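Long-range contacts in transcriptional regulator, IclR family (Alicyclobacillus acidocaldarius subsp. acidocaldarius, PDB 5TJJ), which probably binds DNA as a transcription factor of the IclR family, pairing a helix-turn-helix domain with a C-terminal GAF-like domain: residues Thr101-Val106 with Leu222-Met227; Ile119-Pro124 with Val133-Gln138; Ser205-Pro210 with Arg238-Leu243. One frame throughout, in Å; residues are numbered along the deposited sequence.

Interaction 1: Thr101-Val106 with Leu222-Met227; sequences TGMTAV and LSCLTM. With GOL (glycerol), chain C.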
loop_
_atom_site.group_PDB
_atom_site.type_symbol
_atom_site.label_atom_id
_atom_site.label_comp_id
_atom_site.label_asym_id
_atom_site.label_seq_id
_atom_site.Cartn_x
_atom_site.Cartn_y
_atom_site.Cartn_z
ATOM N N THR A 101 -23.689 -4.638 15.792
ATOM C CA THR A 101 -24.051 -5.800 16.642
ATOM C C THR A 101 -24.419 -5.514 18.116
ATOM O O THR A 101 -25.114 -6.318 18.728
ATOM C CB THR A 101 -22.956 -6.896 16.638
ATOM O OG1 THR A 101 -21.746 -6.409 17.215
ATOM C CG2 THR A 101 -22.684 -7.365 15.234
ATOM N N GLY A 102 -23.947 -4.402 18.687
ATOM C CA GLY A 102 -23.988 -4.196 20.154
ATOM C C GLY A 102 -23.101 -5.183 20.940
ATOM O O GLY A 102 -23.351 -5.444 22.108
HETATM N N MSE A 103 -22.067 -5.728 20.294
HETATM C CA MSE A 103 -21.152 -6.707 20.894
HETATM C C MSE A 103 -19.774 -6.142 20.922
HETATM O O MSE A 103 -19.450 -5.205 20.181
HETATM C CB MSE A 103 -21.119 -8.000 20.089
HETATM C CG MSE A 103 -22.492 -8.663 20.127
HETATM SE SE MSE A 103 -22.538 -10.344 19.089
HETATM C CE MSE A 103 -24.449 -10.827 19.271
ATOM N N THR A 104 -18.928 -6.707 21.776
ATOM C CA THR A 104 -17.531 -6.294 21.809
ATOM C C THR A 104 -16.843 -7.025 20.659
ATOM O O THR A 104 -16.984 -8.193 20.503
ATOM C CB THR A 104 -16.882 -6.560 23.173
ATOM O OG1 THR A 104 -17.452 -5.660 24.125
ATOM C CG2 THR A 104 -15.369 -6.360 23.122
ATOM N N ALA A 105 -16.115 -6.289 19.848
ATOM C CA ALA A 105 -15.455 -6.837 18.687
ATOM C C ALA A 105 -13.948 -6.856 18.924
ATOM O O ALA A 105 -13.395 -5.970 19.567
ATOM C CB ALA A 105 -15.813 -6.019 17.454
ATOM N N VAL A 106 -13.286 -7.876 18.404
ATOM C CA VAL A 106 -11.918 -8.155 18.757
ATOM C C VAL A 106 -11.122 -8.606 17.537
ATOM O O VAL A 106 -11.606 -9.383 16.692
ATOM C CB VAL A 106 -11.894 -9.207 19.869
ATOM C CG1 VAL A 106 -10.492 -9.756 20.082
ATOM C CG2 VAL A 106 -12.394 -8.602 21.167
ATOM N N LEU A 222 -11.415 -11.905 12.987
ATOM C CA LEU A 222 -12.290 -10.928 13.582
ATOM C C LEU A 222 -13.310 -11.698 14.368
ATOM O O LEU A 222 -13.918 -12.611 13.842
ATOM C CB LEU A 222 -13.044 -10.082 12.540
ATOM C CG LEU A 222 -12.290 -9.434 11.404
ATOM C CD1 LEU A 222 -13.235 -8.531 10.645
ATOM C CD2 LEU A 222 -11.137 -8.613 11.935
ATOM N N SER A 223 -13.542 -11.268 15.605
ATOM C CA SER A 223 -14.432 -11.972 16.518
ATOM C C SER A 223 -15.322 -11.026 17.327
ATOM O O SER A 223 -14.956 -9.894 17.575
ATOM C CB SER A 223 -13.589 -12.810 17.442
ATOM O OG SER A 223 -14.426 -13.589 18.255
ATOM N N CYS A 224 -16.490 -11.511 17.727
ATOM C CA CYS A 224 -17.455 -10.754 18.551
ATOM C C CYS A 224 -17.709 -11.538 19.825
ATOM O O CYS A 224 -18.001 -12.740 19.770
ATOM C CB CYS A 224 -18.796 -10.600 17.829
ATOM S SG CYS A 224 -18.917 -9.088 16.889
ATOM N N LEU A 225 -17.630 -10.862 20.959
ATOM C CA LEU A 225 -17.971 -11.465 22.247
ATOM C C LEU A 225 -19.298 -10.917 22.738
ATOM O O LEU A 225 -19.560 -9.725 22.616
ATOM C CB LEU A 225 -16.873 -11.217 23.292
ATOM C CG LEU A 225 -15.456 -11.654 22.876
ATOM C CD1 LEU A 225 -14.470 -11.403 24.009
ATOM C CD2 LEU A 225 -15.412 -13.113 22.452
ATOM N N THR A 226 -20.124 -11.804 23.274
ATOM C CA THR A 226 -21.326 -11.428 23.990
ATOM C C THR A 226 -21.609 -12.444 25.104
ATOM O O THR A 226 -20.980 -13.504 25.174
ATOM C CB THR A 226 -22.539 -11.264 23.036
ATOM O OG1 THR A 226 -23.639 -10.716 23.768
ATOM C CG2 THR A 226 -22.983 -12.567 22.362
HETATM N N MSE A 227 -22.561 -12.110 25.957
HETATM C CA MSE A 227 -23.008 -12.996 27.016
HETATM C C MSE A 227 -23.954 -13.997 26.428
HETATM O O MSE A 227 -24.873 -13.638 25.702
HETATM C CB MSE A 227 -23.763 -12.239 28.088
HETATM C CG MSE A 227 -22.832 -11.217 28.723
HETATM SE SE MSE A 227 -23.588 -10.526 30.412
HETATM C CE MSE A 227 -24.867 -9.150 29.768
HETATM C C1 GOL C . -23.592 -7.589 25.770
HETATM O O1 GOL C . -23.937 -8.958 26.057
HETATM C C2 GOL C . -22.133 -7.489 25.322
HETATM O O2 GOL C . -21.987 -8.011 23.999
HETATM C C3 GOL C . -21.605 -6.057 25.328
HETATM O O3 GOL C . -20.175 -6.061 25.154
#
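Thr104 and Val106 pair with Leu225 and Ser223 on adjacent antiparallel strands, the two innermost of the six-stranded sheet in the GAF-like C-terminal domain of IclR regulators. These hydrogen-bonded pairs enclose the non-hydrogen-bonded pair Ala105-Cys224; the bond from Leu225 N to Thr104 O measures 2.8 Å and is nearly straight, 166° at the hydrogen. Just before the strand, Met103, a selenomethionine, reaches across to the partner strand. Its CB lies 3.4 Å from Leu225 O, and CG then passes 3.9 Å from Thr226 CB. SE sits 4.0 Å from Cys224 CB, and CE ends 3.8 Å from Thr226 CG2. Extension beyond CG (chi2 179°, chi3 -176°) carries the chain obliquely past Thr226 to this methyl. Thr101 OG1 accepts from Met103 N in an ST turn and is also hydrogen-bonded to Val97 O, linking the last turn of helix 86-101 to the residue just ahead of the strand. Thr104 OG1 is hydrogen-bonded to Ile131 O. A glycerol, probably from the crystallisation liquor, lies beside Gly102, Thr104 and Thr226, where Thr226 OG1, anti to its own backbone N, shares a 2.9 Å hydrogen bond with glycerol O1.

Interaction 2: Ile119-Pro124 with Val133-Gln138; sequences IGSAEP and VSVGQQ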
loop_
_atom_site.group_PDB
_atom_site.type_symbol
_atom_site.label_atom_id
_atom_site.label_comp_id
_atom_site.label_asym_id
_atom_site.label_seq_id
_atom_site.Cartn_x
_atom_site.Cartn_y
_atom_site.Cartn_z
ATOM N N ILE A 119 -4.962 -8.228 19.552
ATOM C CA ILE A 119 -4.201 -7.019 19.197
ATOM C C ILE A 119 -5.042 -5.733 19.155
ATOM O O ILE A 119 -4.512 -4.666 18.974
ATOM C CB ILE A 119 -3.397 -7.218 17.899
ATOM C CG1 ILE A 119 -4.294 -7.514 16.712
ATOM C CG2 ILE A 119 -2.406 -8.368 18.046
ATOM C CD1 ILE A 119 -3.610 -7.261 15.370
ATOM N N GLY A 120 -6.342 -5.827 19.363
ATOM C CA GLY A 120 -7.191 -4.638 19.412
ATOM C C GLY A 120 -8.611 -5.044 19.743
ATOM O O GLY A 120 -8.970 -6.185 19.530
ATOM N N SER A 121 -9.386 -4.121 20.307
ATOM C CA SER A 121 -10.803 -4.325 20.562
ATOM C C SER A 121 -11.568 -3.036 20.378
ATOM O O SER A 121 -10.997 -1.973 20.324
ATOM C CB SER A 121 -11.052 -4.837 21.988
ATOM O OG SER A 121 -10.759 -3.811 22.916
ATOM N N ALA A 122 -12.879 -3.177 20.278
ATOM C CA ALA A 122 -13.808 -2.085 20.123
ATOM C C ALA A 122 -15.091 -2.456 20.854
ATOM O O ALA A 122 -15.788 -3.407 20.500
ATOM C CB ALA A 122 -14.074 -1.839 18.673
ATOM N N GLU A 123 -15.361 -1.729 21.926
ATOM C CA GLU A 123 -16.549 -1.917 22.717
ATOM C C GLU A 123 -17.663 -1.227 21.934
ATOM O O GLU A 123 -17.384 -0.290 21.188
ATOM C CB GLU A 123 -16.358 -1.294 24.104
ATOM C CG GLU A 123 -15.233 -1.936 24.944
ATOM C CD GLU A 123 -14.774 -1.117 26.180
ATOM O OE1 GLU A 123 -15.099 0.101 26.348
ATOM O OE2 GLU A 123 -14.056 -1.706 27.024
ATOM N N PRO A 124 -18.912 -1.714 22.049
ATOM C CA PRO A 124 -20.032 -1.008 21.411
ATOM C C PRO A 124 -20.313 0.380 22.049
ATOM O O PRO A 124 -20.005 0.603 23.222
ATOM C CB PRO A 124 -21.225 -1.974 21.590
ATOM C CG PRO A 124 -20.891 -2.774 22.785
ATOM C CD PRO A 124 -19.378 -2.879 22.829
ATOM N N VAL A 133 -11.809 -6.767 27.165
ATOM C CA VAL A 133 -10.764 -7.775 27.005
ATOM C C VAL A 133 -9.414 -7.121 27.142
ATOM O O VAL A 133 -9.260 -5.931 26.911
ATOM C CB VAL A 133 -10.772 -8.470 25.610
ATOM C CG1 VAL A 133 -12.035 -9.258 25.402
ATOM C CG2 VAL A 133 -10.573 -7.490 24.468
ATOM N N SER A 134 -8.411 -7.912 27.464
ATOM C CA SER A 134 -7.061 -7.374 27.566
ATOM C C SER A 134 -6.319 -7.551 26.238
ATOM O O SER A 134 -5.958 -8.680 25.839
ATOM C CB SER A 134 -6.337 -8.055 28.719
ATOM O OG SER A 134 -7.241 -8.211 29.810
ATOM N N VAL A 135 -6.116 -6.434 25.548
ATOM C CA VAL A 135 -5.150 -6.374 24.463
ATOM C C VAL A 135 -3.801 -6.914 24.991
ATOM O O VAL A 135 -3.272 -6.449 26.022
ATOM C CB VAL A 135 -5.049 -4.943 23.861
ATOM C CG1 VAL A 135 -3.919 -4.817 22.860
ATOM C CG2 VAL A 135 -6.363 -4.580 23.161
ATOM N N GLY A 136 -3.293 -7.934 24.304
ATOM C CA GLY A 136 -2.075 -8.622 24.705
ATOM C C GLY A 136 -2.273 -10.022 25.256
ATOM O O GLY A 136 -1.320 -10.793 25.307
ATOM N N GLN A 137 -3.493 -10.375 25.651
ATOM C CA GLN A 137 -3.742 -11.726 26.121
ATOM C C GLN A 137 -3.534 -12.732 24.996
ATOM O O GLN A 137 -4.038 -12.545 23.885
ATOM C CB GLN A 137 -5.150 -11.880 26.685
ATOM C CG GLN A 137 -5.265 -13.042 27.676
ATOM C CD GLN A 137 -6.683 -13.261 28.201
ATOM O OE1 GLN A 137 -7.629 -12.540 27.844
ATOM N NE2 GLN A 137 -6.840 -14.269 29.052
ATOM N N GLN A 138 -2.792 -13.787 25.312
ATOM C CA GLN A 138 -2.498 -14.859 24.399
ATOM C C GLN A 138 -3.287 -16.094 24.769
ATOM O O GLN A 138 -3.575 -16.324 25.940
ATOM C CB GLN A 138 -1.021 -15.207 24.422
ATOM C CG GLN A 138 -0.078 -14.025 24.262
ATOM C CD GLN A 138 1.359 -14.465 24.043
ATOM O OE1 GLN A 138 1.627 -15.503 23.429
ATOM N NE2 GLN A 138 2.288 -13.682 24.542
#
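Val135 and Val133 lay methyl groups against the backbone of Ile119 and Gly120 and the side chain of Ser121, illustrating how a loop can be seated on a strand by van der Waals contact. The loop links strand 115-122 to the edge strand 138-140 of the GAF-like domain's sheet, and it folds back over the strand that it has just left. Val135 straddles the peptide between Ile119 and Gly120. With CG1 anti to the backbone N (chi1 172°), its two branches fork over that peptide: CG1 comes to 3.9 Å from Ile119 O, while CG2 rests 3.8 Å from Gly120 CA. Val133 approaches the next residue, and its CG2, held between the backbone N and the carbonyl carbon, meets Ser121 CB at 3.7 Å. The same methyl passes 4.0 Å from Ser121 OG, which is itself set between its backbone N and carbonyl carbon (chi1 69°), so the serine is touched alongside its CB-OG bond. Val133 is also packed on Val106 and Tyr118. Val135 occupies the second position of a type II turn closed by a 3.0 Å bond from Gln137 N to Ser134 O. Gly136, with its positive phi of 108°, takes the third position, as glycine commonly does in this turn. Backbone hydrogen bonds between Tyr118 and both Gly136 and Gln137 anchor the turn just beyond the contact. The contacts across the two segments are van der Waals ones, so shape and the backbone bonds at Tyr118 probably do most to place the loop.

Interaction 3: Ser205-Pro210 with Arg238-Leu243; sequences SAVAVP and RAVKAL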
loop_
_atom_site.group_PDB
_atom_site.type_symbol
_atom_site.label_atom_id
_atom_site.label_comp_id
_atom_site.label_asym_id
_atom_site.label_seq_id
_atom_site.Cartn_x
_atom_site.Cartn_y
_atom_site.Cartn_z
ATOM N N SER A 205 -20.132 -16.008 24.853
ATOM C CA SER A 205 -20.159 -16.582 23.517
ATOM C C SER A 205 -19.297 -15.783 22.539
ATOM O O SER A 205 -18.964 -14.626 22.765
ATOM C CB SER A 205 -21.587 -16.698 23.009
ATOM O OG SER A 205 -22.382 -17.436 23.939
ATOM N N ALA A 206 -18.896 -16.462 21.473
ATOM C CA ALA A 206 -18.004 -15.906 20.444
ATOM C C ALA A 206 -18.466 -16.327 19.053
ATOM O O ALA A 206 -18.872 -17.448 18.842
ATOM C CB ALA A 206 -16.567 -16.329 20.688
ATOM N N VAL A 207 -18.416 -15.383 18.137
ATOM C CA VAL A 207 -18.641 -15.568 16.718
ATOM C C VAL A 207 -17.397 -15.000 16.046
ATOM O O VAL A 207 -16.985 -13.868 16.358
ATOM C CB VAL A 207 -19.846 -14.747 16.274
ATOM C CG1 VAL A 207 -20.125 -14.967 14.800
ATOM C CG2 VAL A 207 -21.052 -15.078 17.142
ATOM N N ALA A 208 -16.828 -15.767 15.112
ATOM C CA ALA A 208 -15.559 -15.447 14.522
ATOM C C ALA A 208 -15.519 -15.745 13.037
ATOM O O ALA A 208 -16.151 -16.659 12.548
ATOM C CB ALA A 208 -14.486 -16.233 15.219
ATOM N N VAL A 209 -14.719 -14.981 12.327
ATOM C CA VAL A 209 -14.586 -15.115 10.900
ATOM C C VAL A 209 -13.134 -14.887 10.554
ATOM O O VAL A 209 -12.506 -14.001 11.129
ATOM C CB VAL A 209 -15.474 -14.080 10.181
ATOM C CG1 VAL A 209 -15.240 -14.088 8.662
ATOM C CG2 VAL A 209 -16.911 -14.407 10.459
ATOM N N PRO A 210 -12.601 -15.676 9.620
ATOM C CA PRO A 210 -11.198 -15.544 9.227
ATOM C C PRO A 210 -10.940 -14.365 8.288
ATOM O O PRO A 210 -11.840 -13.990 7.534
ATOM C CB PRO A 210 -10.921 -16.853 8.502
ATOM C CG PRO A 210 -12.240 -17.265 7.950
ATOM C CD PRO A 210 -13.236 -16.847 8.992
ATOM N N ARG A 238 -26.936 -11.927 12.856
ATOM C CA ARG A 238 -26.546 -10.560 12.511
ATOM C C ARG A 238 -25.049 -10.323 12.619
ATOM O O ARG A 238 -24.464 -9.621 11.808
ATOM C CB ARG A 238 -27.300 -9.536 13.379
ATOM C CG ARG A 238 -27.210 -8.102 12.865
ATOM C CD ARG A 238 -27.664 -7.066 13.885
ATOM N NE ARG A 238 -29.119 -7.087 14.083
ATOM C CZ ARG A 238 -29.768 -7.541 15.167
ATOM N NH1 ARG A 238 -29.106 -8.023 16.230
ATOM N NH2 ARG A 238 -31.103 -7.502 15.189
ATOM N N ALA A 239 -24.423 -10.920 13.614
ATOM C CA ALA A 239 -23.007 -10.728 13.848
ATOM C C ALA A 239 -22.139 -11.449 12.801
ATOM O O ALA A 239 -21.098 -10.950 12.367
ATOM C CB ALA A 239 -22.682 -11.192 15.246
ATOM N N VAL A 240 -22.577 -12.628 12.395
ATOM C CA VAL A 240 -21.946 -13.378 11.318
ATOM C C VAL A 240 -21.933 -12.535 10.054
ATOM O O VAL A 240 -20.906 -12.422 9.399
ATOM C CB VAL A 240 -22.675 -14.724 11.065
ATOM C CG1 VAL A 240 -22.215 -15.393 9.759
ATOM C CG2 VAL A 240 -22.432 -15.646 12.242
ATOM N N LYS A 241 -23.069 -11.926 9.745
ATOM C CA LYS A 241 -23.211 -11.124 8.536
ATOM C C LYS A 241 -22.331 -9.853 8.597
ATOM O O LYS A 241 -21.693 -9.510 7.613
ATOM C CB LYS A 241 -24.692 -10.823 8.274
ATOM C CG LYS A 241 -25.017 -10.407 6.839
ATOM C CD LYS A 241 -26.484 -9.994 6.673
ATOM C CE LYS A 241 -26.626 -8.773 5.781
ATOM N NZ LYS A 241 -28.053 -8.355 5.707
ATOM N N ALA A 242 -22.227 -9.218 9.762
ATOM C CA ALA A 242 -21.383 -8.022 9.927
ATOM C C ALA A 242 -19.871 -8.388 9.907
ATOM O O ALA A 242 -19.103 -7.796 9.167
ATOM C CB ALA A 242 -21.764 -7.279 11.204
ATOM N N LEU A 243 -19.476 -9.390 10.682
ATOM C CA LEU A 243 -18.120 -9.928 10.640
ATOM C C LEU A 243 -17.656 -10.356 9.250
ATOM O O LEU A 243 -16.519 -10.074 8.883
ATOM C CB LEU A 243 -17.975 -11.125 11.601
ATOM C CG LEU A 243 -18.040 -10.693 13.070
ATOM C CD1 LEU A 243 -18.312 -11.903 13.931
ATOM C CD2 LEU A 243 -16.768 -9.948 13.492
#
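Strand segment 205-210 and helix segment 238-243 run in nearly the same N-to-C direction, their axes inclined by 26° and 8.3 Å apart at closest approach, with Val207 and Val209 facing Val240 and Leu243. Packing rests on these four aliphatic side chains. Val207, whose CG1 stands anti to the backbone N (chi1 -178°), directs that methyl at the helix, where it meets Val240 CG2 at 3.5 Å and Leu243 CD1 at 3.7 Å. The two valines cross at about a right angle, whereas the leucine lies oblique to its partners. Leu243 bridges both strand residues with different parts of its chain: CD1 extends to within 3.4 Å of Val207 O, and CB rests 3.6 Å from Val209 CG2. Val207 O is hydrogen-bonded to Ser223 OG and to the backbone of Cys224, so it already has partners where the Leu243 methyl lies against it. Ala208, between the two valines, turns its CB away from this helix and packs on Ala145 and Cys149 of helix 144-151. The strand is therefore sandwiched between helices, with helix 233-253 on the valine face, where Leu243 also touches Leu222 of the adjoining strand 218-227 and Val97 of helix 86-101.

All three contacts involve one six-stranded antiparallel sheet in the IclR C-terminal domain. Interactions 1 and 3 have centres about 8 Å apart and alternate along the chain: the order is 101-106, 205-210, 222-227, 238-243. They join directly, since Thr226 O and Ser205 N, 2.7 Å apart, probably form a hydrogen bond. Interaction 2, within the span that interaction 1 closes, lies about 11 Å from it between centres and meets it through Leu225 CD1 and Val133 CG1. Interactions 2 and 3 stay apart, with nearest atoms about 9 Å away, so the central strand pair lies between the surface loop contact and the strand-helix packing.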